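Local coordinates for major capsid protein (PDB 1NO7) that builds the icosahedral capsid shell of herpes simplex virus 1, this fragment being its large protease-resistant upper domain, at residues D169-P174 and M490-L495; R374-G379 and P507-A512; C211-N216 and A238-L243. All coordinates share one frame; numbering follows the deposited sequence.

Contact 1: D169-P174 and M490-L495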
loop_
_atom_site.group_PDB
_atom_site.type_symbol
_atom_site.label_atom_id
_atom_site.label_comp_id
_atom_site.label_asym_id
_atom_site.label_seq_id
_atom_site.Cartn_x
_atom_site.Cartn_y
_atom_site.Cartn_z
ATOM N N ASP A 169 5.470 -13.865 5.341
ATOM C CA ASP A 169 6.733 -14.548 5.129
ATOM C C ASP A 169 6.605 -15.758 4.220
ATOM O O ASP A 169 7.619 -16.360 3.861
ATOM C CB ASP A 169 7.329 -15.005 6.457
ATOM C CG ASP A 169 7.417 -13.889 7.468
ATOM O OD1 ASP A 169 7.832 -12.768 7.092
ATOM O OD2 ASP A 169 7.079 -14.140 8.644
ATOM N N ASP A 170 5.376 -16.126 3.853
ATOM C CA ASP A 170 5.150 -17.289 2.984
ATOM C C ASP A 170 5.543 -17.005 1.531
ATOM O O ASP A 170 4.930 -16.155 0.858
ATOM C CB ASP A 170 3.680 -17.729 3.042
ATOM C CG ASP A 170 3.394 -18.964 2.186
ATOM O OD1 ASP A 170 2.220 -19.398 2.146
ATOM O OD2 ASP A 170 4.332 -19.501 1.557
ATOM N N ARG A 171 6.571 -17.723 1.070
ATOM C CA ARG A 171 7.090 -17.594 -0.288
ATOM C C ARG A 171 6.228 -18.390 -1.267
ATOM O O ARG A 171 6.330 -18.200 -2.484
ATOM C CB ARG A 171 8.533 -18.101 -0.362
ATOM C CG ARG A 171 9.080 -18.630 0.950
ATOM C CD ARG A 171 9.516 -17.504 1.885
ATOM N NE ARG A 171 10.686 -16.783 1.386
ATOM C CZ ARG A 171 11.325 -15.829 2.058
ATOM N NH1 ARG A 171 10.911 -15.472 3.266
ATOM N NH2 ARG A 171 12.384 -15.237 1.523
ATOM N N ASN A 172 5.384 -19.273 -0.732
ATOM C CA ASN A 172 4.504 -20.112 -1.544
ATOM C C ASN A 172 3.050 -19.676 -1.438
ATOM O O ASN A 172 2.143 -20.414 -1.814
ATOM C CB ASN A 172 4.624 -21.570 -1.106
ATOM C CG ASN A 172 6.043 -22.087 -1.194
ATOM O OD1 ASN A 172 6.668 -22.050 -2.260
ATOM N ND2 ASN A 172 6.563 -22.575 -0.070
ATOM N N TYR A 173 2.838 -18.476 -0.916
ATOM C CA TYR A 173 1.494 -17.922 -0.752
ATOM C C TYR A 173 0.732 -18.013 -2.082
ATOM O O TYR A 173 1.109 -17.382 -3.075
ATOM C CB TYR A 173 1.618 -16.467 -0.278
ATOM C CG TYR A 173 0.334 -15.670 -0.159
ATOM C CD1 TYR A 173 -0.487 -15.765 0.982
ATOM C CD2 TYR A 173 -0.029 -14.770 -1.170
ATOM C CE1 TYR A 173 -1.654 -14.959 1.106
ATOM C CE2 TYR A 173 -1.181 -13.968 -1.065
ATOM C CZ TYR A 173 -1.993 -14.059 0.071
ATOM O OH TYR A 173 -3.124 -13.247 0.144
ATOM N N PRO A 174 -0.361 -18.794 -2.109
ATOM C CA PRO A 174 -1.174 -18.977 -3.311
ATOM C C PRO A 174 -1.336 -17.709 -4.142
ATOM O O PRO A 174 -1.972 -16.736 -3.716
ATOM C CB PRO A 174 -2.504 -19.511 -2.757
ATOM C CG PRO A 174 -2.534 -18.999 -1.358
ATOM C CD PRO A 174 -1.112 -19.239 -0.923
ATOM N N MET A 490 3.609 -8.989 -0.915
ATOM C CA MET A 490 4.032 -9.382 0.479
ATOM C C MET A 490 5.404 -10.026 0.640
ATOM O O MET A 490 6.383 -9.355 0.938
ATOM C CB MET A 490 3.033 -10.382 1.035
ATOM C CG MET A 490 1.586 -9.941 1.066
ATOM S SD MET A 490 0.706 -10.557 2.521
ATOM C CE MET A 490 1.657 -12.034 2.875
ATOM N N ALA A 491 5.468 -11.330 0.379
ATOM C CA ALA A 491 6.728 -12.063 0.427
ATOM C C ALA A 491 7.130 -12.007 -1.038
ATOM O O ALA A 491 6.319 -11.611 -1.872
ATOM C CB ALA A 491 6.490 -13.509 0.865
ATOM N N PRO A 492 8.378 -12.364 -1.371
ATOM C CA PRO A 492 8.827 -12.335 -2.771
ATOM C C PRO A 492 8.714 -13.739 -3.370
ATOM O O PRO A 492 9.517 -14.616 -3.023
ATOM C CB PRO A 492 10.275 -11.889 -2.644
ATOM C CG PRO A 492 10.721 -12.635 -1.414
ATOM C CD PRO A 492 9.527 -12.507 -0.458
ATOM N N GLN A 493 7.734 -13.960 -4.251
ATOM C CA GLN A 493 7.515 -15.284 -4.865
ATOM C C GLN A 493 8.710 -15.767 -5.686
ATOM O O GLN A 493 9.555 -14.962 -6.093
ATOM C CB GLN A 493 6.268 -15.260 -5.753
ATOM C CG GLN A 493 4.930 -15.114 -5.027
ATOM C CD GLN A 493 4.581 -16.336 -4.210
ATOM O OE1 GLN A 493 4.809 -17.466 -4.642
ATOM N NE2 GLN A 493 4.009 -16.119 -3.026
ATOM N N HIS A 494 8.770 -17.077 -5.939
ATOM C CA HIS A 494 9.885 -17.650 -6.699
ATOM C C HIS A 494 10.221 -16.920 -7.995
ATOM O O HIS A 494 9.391 -16.815 -8.897
ATOM C CB HIS A 494 9.637 -19.113 -7.044
ATOM C CG HIS A 494 10.681 -19.690 -7.954
ATOM N ND1 HIS A 494 11.921 -20.094 -7.506
ATOM C CD2 HIS A 494 10.681 -19.897 -9.293
ATOM C CE1 HIS A 494 12.636 -20.531 -8.529
ATOM N NE2 HIS A 494 11.906 -20.422 -9.624
ATOM N N LEU A 495 11.472 -16.478 -8.082
ATOM C CA LEU A 495 12.012 -15.743 -9.221
ATOM C C LEU A 495 11.364 -15.918 -10.602
ATOM O O LEU A 495 10.714 -14.992 -11.086
ATOM C CB LEU A 495 13.523 -15.998 -9.315
ATOM C CG LEU A 495 14.384 -15.292 -8.251
ATOM C CD1 LEU A 495 13.970 -15.716 -6.844
ATOM C CD2 LEU A 495 15.852 -15.614 -8.493
#

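Contact 2: R374-G379 and P507-A512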
loop_
_atom_site.group_PDB
_atom_site.type_symbol
_atom_site.label_atom_id
_atom_site.label_comp_id
_atom_site.label_asym_id
_atom_site.label_seq_id
_atom_site.Cartn_x
_atom_site.Cartn_y
_atom_site.Cartn_z
ATOM N N ARG A 374 10.459 -6.291 3.866
ATOM C CA ARG A 374 10.542 -7.319 2.833
ATOM C C ARG A 374 9.167 -7.410 2.186
ATOM O O ARG A 374 8.351 -8.232 2.609
ATOM C CB ARG A 374 10.883 -8.681 3.439
ATOM C CG ARG A 374 12.103 -8.712 4.342
ATOM C CD ARG A 374 12.274 -10.103 4.963
ATOM N NE ARG A 374 11.033 -10.581 5.577
ATOM C CZ ARG A 374 10.450 -10.018 6.636
ATOM N NH1 ARG A 374 11.003 -8.956 7.207
ATOM N NH2 ARG A 374 9.302 -10.501 7.110
ATOM N N CYS A 375 8.905 -6.568 1.186
ATOM C CA CYS A 375 7.616 -6.558 0.485
ATOM C C CYS A 375 7.586 -5.317 -0.381
ATOM O O CYS A 375 8.367 -4.394 -0.146
ATOM C CB CYS A 375 6.450 -6.496 1.464
ATOM S SG CYS A 375 6.158 -4.841 2.046
ATOM N N CYS A 376 6.672 -5.258 -1.349
ATOM C CA CYS A 376 6.643 -4.110 -2.264
ATOM C C CYS A 376 5.352 -3.871 -3.060
ATOM O O CYS A 376 4.704 -4.827 -3.522
ATOM C CB CYS A 376 7.801 -4.246 -3.250
ATOM S SG CYS A 376 7.394 -3.641 -4.886
ATOM N N THR A 377 5.005 -2.592 -3.249
ATOM C CA THR A 377 3.796 -2.237 -3.991
ATOM C C THR A 377 4.025 -2.442 -5.472
ATOM O O THR A 377 5.140 -2.225 -5.972
ATOM C CB THR A 377 3.392 -0.767 -3.772
ATOM O OG1 THR A 377 4.229 0.117 -4.542
ATOM C CG2 THR A 377 3.507 -0.425 -2.302
ATOM N N ALA A 378 2.965 -2.857 -6.165
ATOM C CA ALA A 378 3.029 -3.103 -7.607
ATOM C C ALA A 378 1.708 -2.794 -8.301
ATOM O O ALA A 378 0.628 -2.860 -7.687
ATOM C CB ALA A 378 3.429 -4.565 -7.886
ATOM N N GLY A 379 1.820 -2.443 -9.583
ATOM C CA GLY A 379 0.661 -2.132 -10.400
ATOM C C GLY A 379 0.235 -3.433 -11.054
ATOM O O GLY A 379 1.077 -4.319 -11.304
ATOM N N PRO A 507 6.227 -4.660 -10.545
ATOM C CA PRO A 507 6.815 -3.917 -9.420
ATOM C C PRO A 507 6.849 -2.432 -9.715
ATOM O O PRO A 507 7.222 -2.023 -10.823
ATOM C CB PRO A 507 8.229 -4.491 -9.324
ATOM C CG PRO A 507 8.052 -5.899 -9.758
ATOM C CD PRO A 507 7.139 -5.740 -10.972
ATOM N N LEU A 508 6.465 -1.631 -8.727
ATOM C CA LEU A 508 6.469 -0.179 -8.883
ATOM C C LEU A 508 6.297 0.438 -7.496
ATOM O O LEU A 508 5.175 0.828 -7.129
ATOM C CB LEU A 508 5.318 0.250 -9.786
ATOM C CG LEU A 508 5.227 1.750 -10.044
ATOM C CD1 LEU A 508 5.675 2.038 -11.490
ATOM C CD2 LEU A 508 3.784 2.240 -9.823
ATOM N N PRO A 509 7.404 0.539 -6.709
ATOM C CA PRO A 509 7.385 1.100 -5.349
ATOM C C PRO A 509 6.982 2.571 -5.302
ATOM O O PRO A 509 7.560 3.404 -6.013
ATOM C CB PRO A 509 8.825 0.899 -4.864
ATOM C CG PRO A 509 9.354 -0.201 -5.731
ATOM C CD PRO A 509 8.784 0.167 -7.072
ATOM N N VAL A 510 5.988 2.885 -4.470
ATOM C CA VAL A 510 5.534 4.265 -4.326
ATOM C C VAL A 510 6.271 4.926 -3.169
ATOM O O VAL A 510 6.229 6.152 -3.015
ATOM C CB VAL A 510 4.026 4.352 -4.002
ATOM C CG1 VAL A 510 3.224 3.921 -5.193
ATOM C CG2 VAL A 510 3.691 3.479 -2.797
ATOM N N HIS A 511 6.957 4.123 -2.360
ATOM C CA HIS A 511 7.640 4.672 -1.204
ATOM C C HIS A 511 8.703 3.737 -0.616
ATOM O O HIS A 511 8.539 2.513 -0.594
ATOM C CB HIS A 511 6.591 5.027 -0.157
ATOM C CG HIS A 511 7.151 5.702 1.045
ATOM N ND1 HIS A 511 7.794 5.011 2.048
ATOM C CD2 HIS A 511 7.186 7.008 1.399
ATOM C CE1 HIS A 511 8.202 5.865 2.970
ATOM N NE2 HIS A 511 7.846 7.083 2.601
ATOM N N ALA A 512 9.801 4.328 -0.147
ATOM C CA ALA A 512 10.921 3.578 0.418
ATOM C C ALA A 512 10.428 2.440 1.305
ATOM O O ALA A 512 11.002 1.350 1.301
ATOM C CB ALA A 512 11.818 4.517 1.220
#

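Contact 3: C211-N216 and A238-L243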
loop_
_atom_site.group_PDB
_atom_site.type_symbol
_atom_site.label_atom_id
_atom_site.label_comp_id
_atom_site.label_asym_id
_atom_site.label_seq_id
_atom_site.Cartn_x
_atom_site.Cartn_y
_atom_site.Cartn_z
ATOM N N CYS A 211 -2.691 -19.272 8.508
ATOM C CA CYS A 211 -2.303 -17.939 8.015
ATOM C C CYS A 211 -3.458 -17.137 7.429
ATOM O O CYS A 211 -4.213 -17.628 6.582
ATOM C CB CYS A 211 -1.245 -18.058 6.929
ATOM S SG CYS A 211 0.184 -18.987 7.448
ATOM N N ALA A 212 -3.581 -15.889 7.862
ATOM C CA ALA A 212 -4.646 -15.026 7.372
ATOM C C ALA A 212 -4.537 -14.947 5.858
ATOM O O ALA A 212 -3.475 -14.639 5.315
ATOM C CB ALA A 212 -4.513 -13.661 7.976
ATOM N N ALA A 213 -5.647 -15.242 5.191
ATOM C CA ALA A 213 -5.717 -15.238 3.739
ATOM C C ALA A 213 -5.349 -13.933 3.027
ATOM O O ALA A 213 -4.357 -13.911 2.305
ATOM C CB ALA A 213 -7.095 -15.692 3.297
ATOM N N PHE A 214 -6.096 -12.845 3.216
ATOM C CA PHE A 214 -5.744 -11.635 2.462
ATOM C C PHE A 214 -5.180 -10.411 3.208
ATOM O O PHE A 214 -5.452 -9.264 2.807
ATOM C CB PHE A 214 -6.938 -11.175 1.641
ATOM C CG PHE A 214 -7.463 -12.216 0.702
ATOM C CD1 PHE A 214 -8.063 -13.379 1.193
ATOM C CD2 PHE A 214 -7.376 -12.031 -0.683
ATOM C CE1 PHE A 214 -8.567 -14.338 0.333
ATOM C CE2 PHE A 214 -7.879 -12.989 -1.566
ATOM C CZ PHE A 214 -8.476 -14.146 -1.060
ATOM N N VAL A 215 -4.383 -10.634 4.257
ATOM C CA VAL A 215 -3.796 -9.536 5.049
ATOM C C VAL A 215 -3.075 -8.428 4.258
ATOM O O VAL A 215 -2.806 -7.348 4.799
ATOM C CB VAL A 215 -2.788 -10.078 6.023
ATOM C CG1 VAL A 215 -3.449 -11.056 6.951
ATOM C CG2 VAL A 215 -1.661 -10.752 5.243
ATOM N N ASN A 216 -2.743 -8.687 2.994
ATOM C CA ASN A 216 -2.048 -7.685 2.190
ATOM C C ASN A 216 -2.988 -6.588 1.641
ATOM O O ASN A 216 -2.569 -5.723 0.854
ATOM C CB ASN A 216 -1.274 -8.371 1.043
ATOM C CG ASN A 216 -2.104 -8.532 -0.224
ATOM O OD1 ASN A 216 -3.070 -9.308 -0.269
ATOM N ND2 ASN A 216 -1.730 -7.787 -1.266
ATOM N N ALA A 238 -10.940 -15.188 14.407
ATOM C CA ALA A 238 -10.268 -14.488 15.504
ATOM C C ALA A 238 -9.243 -13.531 14.902
ATOM O O ALA A 238 -9.374 -12.305 15.004
ATOM C CB ALA A 238 -9.565 -15.498 16.420
ATOM N N VAL A 239 -8.234 -14.114 14.259
ATOM C CA VAL A 239 -7.183 -13.346 13.616
ATOM C C VAL A 239 -7.713 -12.104 12.916
ATOM O O VAL A 239 -7.452 -10.977 13.341
ATOM C CB VAL A 239 -6.431 -14.197 12.590
ATOM C CG1 VAL A 239 -5.545 -13.313 11.730
ATOM C CG2 VAL A 239 -5.592 -15.262 13.315
ATOM N N TYR A 240 -8.449 -12.299 11.832
ATOM C CA TYR A 240 -8.993 -11.157 11.094
ATOM C C TYR A 240 -9.597 -10.047 11.968
ATOM O O TYR A 240 -9.445 -8.853 11.660
ATOM C CB TYR A 240 -10.041 -11.636 10.090
ATOM C CG TYR A 240 -9.409 -12.250 8.884
ATOM C CD1 TYR A 240 -9.069 -13.612 8.850
ATOM C CD2 TYR A 240 -9.078 -11.451 7.801
ATOM C CE1 TYR A 240 -8.402 -14.151 7.751
ATOM C CE2 TYR A 240 -8.421 -11.967 6.716
ATOM C CZ TYR A 240 -8.077 -13.310 6.685
ATOM O OH TYR A 240 -7.373 -13.753 5.586
ATOM N N ARG A 241 -10.289 -10.440 13.039
ATOM C CA ARG A 241 -10.908 -9.479 13.949
ATOM C C ARG A 241 -9.779 -8.760 14.681
ATOM O O ARG A 241 -9.634 -7.538 14.582
ATOM C CB ARG A 241 -11.790 -10.193 14.976
ATOM C CG ARG A 241 -12.942 -11.011 14.406
ATOM C CD ARG A 241 -13.423 -12.022 15.453
ATOM N NE ARG A 241 -14.608 -12.766 15.035
ATOM C CZ ARG A 241 -15.805 -12.219 14.854
ATOM N NH1 ARG A 241 -15.978 -10.920 15.052
ATOM N NH2 ARG A 241 -16.832 -12.969 14.482
ATOM N N ASP A 242 -8.979 -9.547 15.405
ATOM C CA ASP A 242 -7.853 -9.031 16.169
ATOM C C ASP A 242 -7.114 -7.971 15.357
ATOM O O ASP A 242 -6.808 -6.890 15.861
ATOM C CB ASP A 242 -6.892 -10.166 16.531
ATOM C CG ASP A 242 -6.165 -9.913 17.834
ATOM O OD1 ASP A 242 -5.251 -10.694 18.183
ATOM O OD2 ASP A 242 -6.521 -8.929 18.520
ATOM N N LEU A 243 -6.841 -8.279 14.092
ATOM C CA LEU A 243 -6.140 -7.338 13.231
ATOM C C LEU A 243 -6.817 -5.976 13.305
ATOM O O LEU A 243 -6.226 -5.002 13.754
ATOM C CB LEU A 243 -6.157 -7.821 11.790
ATOM C CG LEU A 243 -4.829 -7.686 11.049
ATOM C CD1 LEU A 243 -3.993 -8.913 11.388
ATOM C CD2 LEU A 243 -5.040 -7.610 9.529
#

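Contact 1: D169-P174 and M490-L495
D170, whose backbone carbonyl lies against the methyl of A491, has its carboxylate gripped at both oxygens: the hydroxyl of Y205 is hydrogen-bonded to OD1, and N172 N donates to OD2. The second bond makes an Asx turn, and its N-H comes from above the carboxylate plane, 43° out of it. This turn follows helix 158-169, which D170 leaves, and behind the D170 carbonyl the last residue of the helix also meets the methyl, with D169 C 4.0 Å from A491 CB. Against the bend leans 490-495, the loop that leaves strand 486-489 at the border of a three-stranded antiparallel sheet, so the contact joins a helix-to-helix connection to the exit of an edge strand. Q493 bends about its CB-CG bond (chi2 -68°), which folds its end back over the chain from R171 to Y173 and brings NE2 to 3.7 Å from Y173 CB. The rotation of its amide is doubtful. As modelled, OE1 faces another acceptor, R171 O, and NE2 stands 3.4 Å from Y173 N, where two donors would meet; at 2.9 Å resolution the amide nitrogen and oxygen are hard to tell apart. P492 CD covers one face of the R171 guanidinium, and a weak bond, R171 NH1 to D169 O at 3.5 Å, ties that group to its own segment. Deeper in, M490 makes a Met-aromatic contact with Y173, its SD standing above the ring face but at some distance, 5.2 Å from the centroid and 16° off the normal. The ring's hydroxyl is hydrogen-bonded to A213 O, and F177 meets the ring edge-to-face.

Contact 2: R374-G379 and P507-A512
A378 and P507 form an antiparallel, non-hydrogen-bonded pair with CA atoms 4.3 Å apart, after which the second chain veers off: the directions 376 to 379 and 507 to 510 lie 100° apart. One residue beyond the pair, L508 N donates to T377 O at 3.1 Å with an N-H...O angle of 159°, arriving in the carbonyl plane on a lone pair of the oxygen. Since P507 and P509 have no N-H, L508 is the one residue of 507-509 able to donate from its backbone. The T377 hydroxyl adds a second, weak bond, OG1 to L508 O at 2.8 Å. Its chi1 of 77° sets OG1 between the backbone N and the carbonyl carbon, on the side where L508 passes.

Strand 376-380 is the middle strand of the three-stranded antiparallel sheet, pairing with 486-489 through C376 and A378, and with 505-507 through G379 and Y506. The contact therefore marks the place where the border strand 505-507 peels away from strand 376-380. Apolar groups fill in around the split. T377 and V510 cross at about a right angle, their CG2 methyls 3.9 Å apart. C376 SG rests against the ring of P509, 4.0 Å from CG, and A378 CB packs 3.8 Å from P507 CA. L483 of strand 478-483 touches T377, L508 and V510, while L508 and P509 rest on Q52 of helix 48-56.

Contact 3: C211-N216 and A238-L243
The Y240 ring points its hydroxyl edge into the bend at A212-F214: F214 N lies at that edge, near the ring plane, while the A212 methyl comes in obliquely, its CB 3.8 Å from Y240 CZ. The same hydroxyl sits at the edge of the F214 ring, near its plane, and F177 meets F214 with ring planes about 20° apart. Y240 starts out to one side of the contact, and CG anti to its carbonyl carbon (chi1 -77°) swings the ring off helix 234-256 toward the loop. The preceding residue of the helix, V239, adds its CG1, which packs 3.9 Å from A212 CB. The loop links helices 195-208 and 218-226, so the contact seats a helix-helix connection on the long helix 234-256, with V224 and V225 of helix 218-226 also touching Y240. F214 N donates to Y240 OH at 2.8 Å and 138°, although the oxygen is modelled too close to A213 and its exact place is doubtful. If the bond holds, the buried F214 N-H finds its acceptor in a side chain, while the packing of the A212 methyl on V239 and Y240 supplies the rest of the contact.

Contacts 2 and 3 are buried throughout, whereas contact 1 is partly exposed. Contact 2, nearest the centre of the chain, relies on sheet pairing; contact 3 sets a loop on a helix chiefly through one aromatic side chain; contact 1 brings two loops together by packing and an amide of uncertain rotation. Contact 1 also bridges the others. Its D169 forms a salt bridge with R374, in segment 374-379, whose side chain is poorly ordered; toward contact 3, M490 packs on V215 and N216, beside the Y173 bond to A213. Contacts 2 and 3 do not touch, their nearest atoms being about 7 Å apart. Contact 2 lies within the small sheet, and contact 1 at the exit of its border strand 486-489.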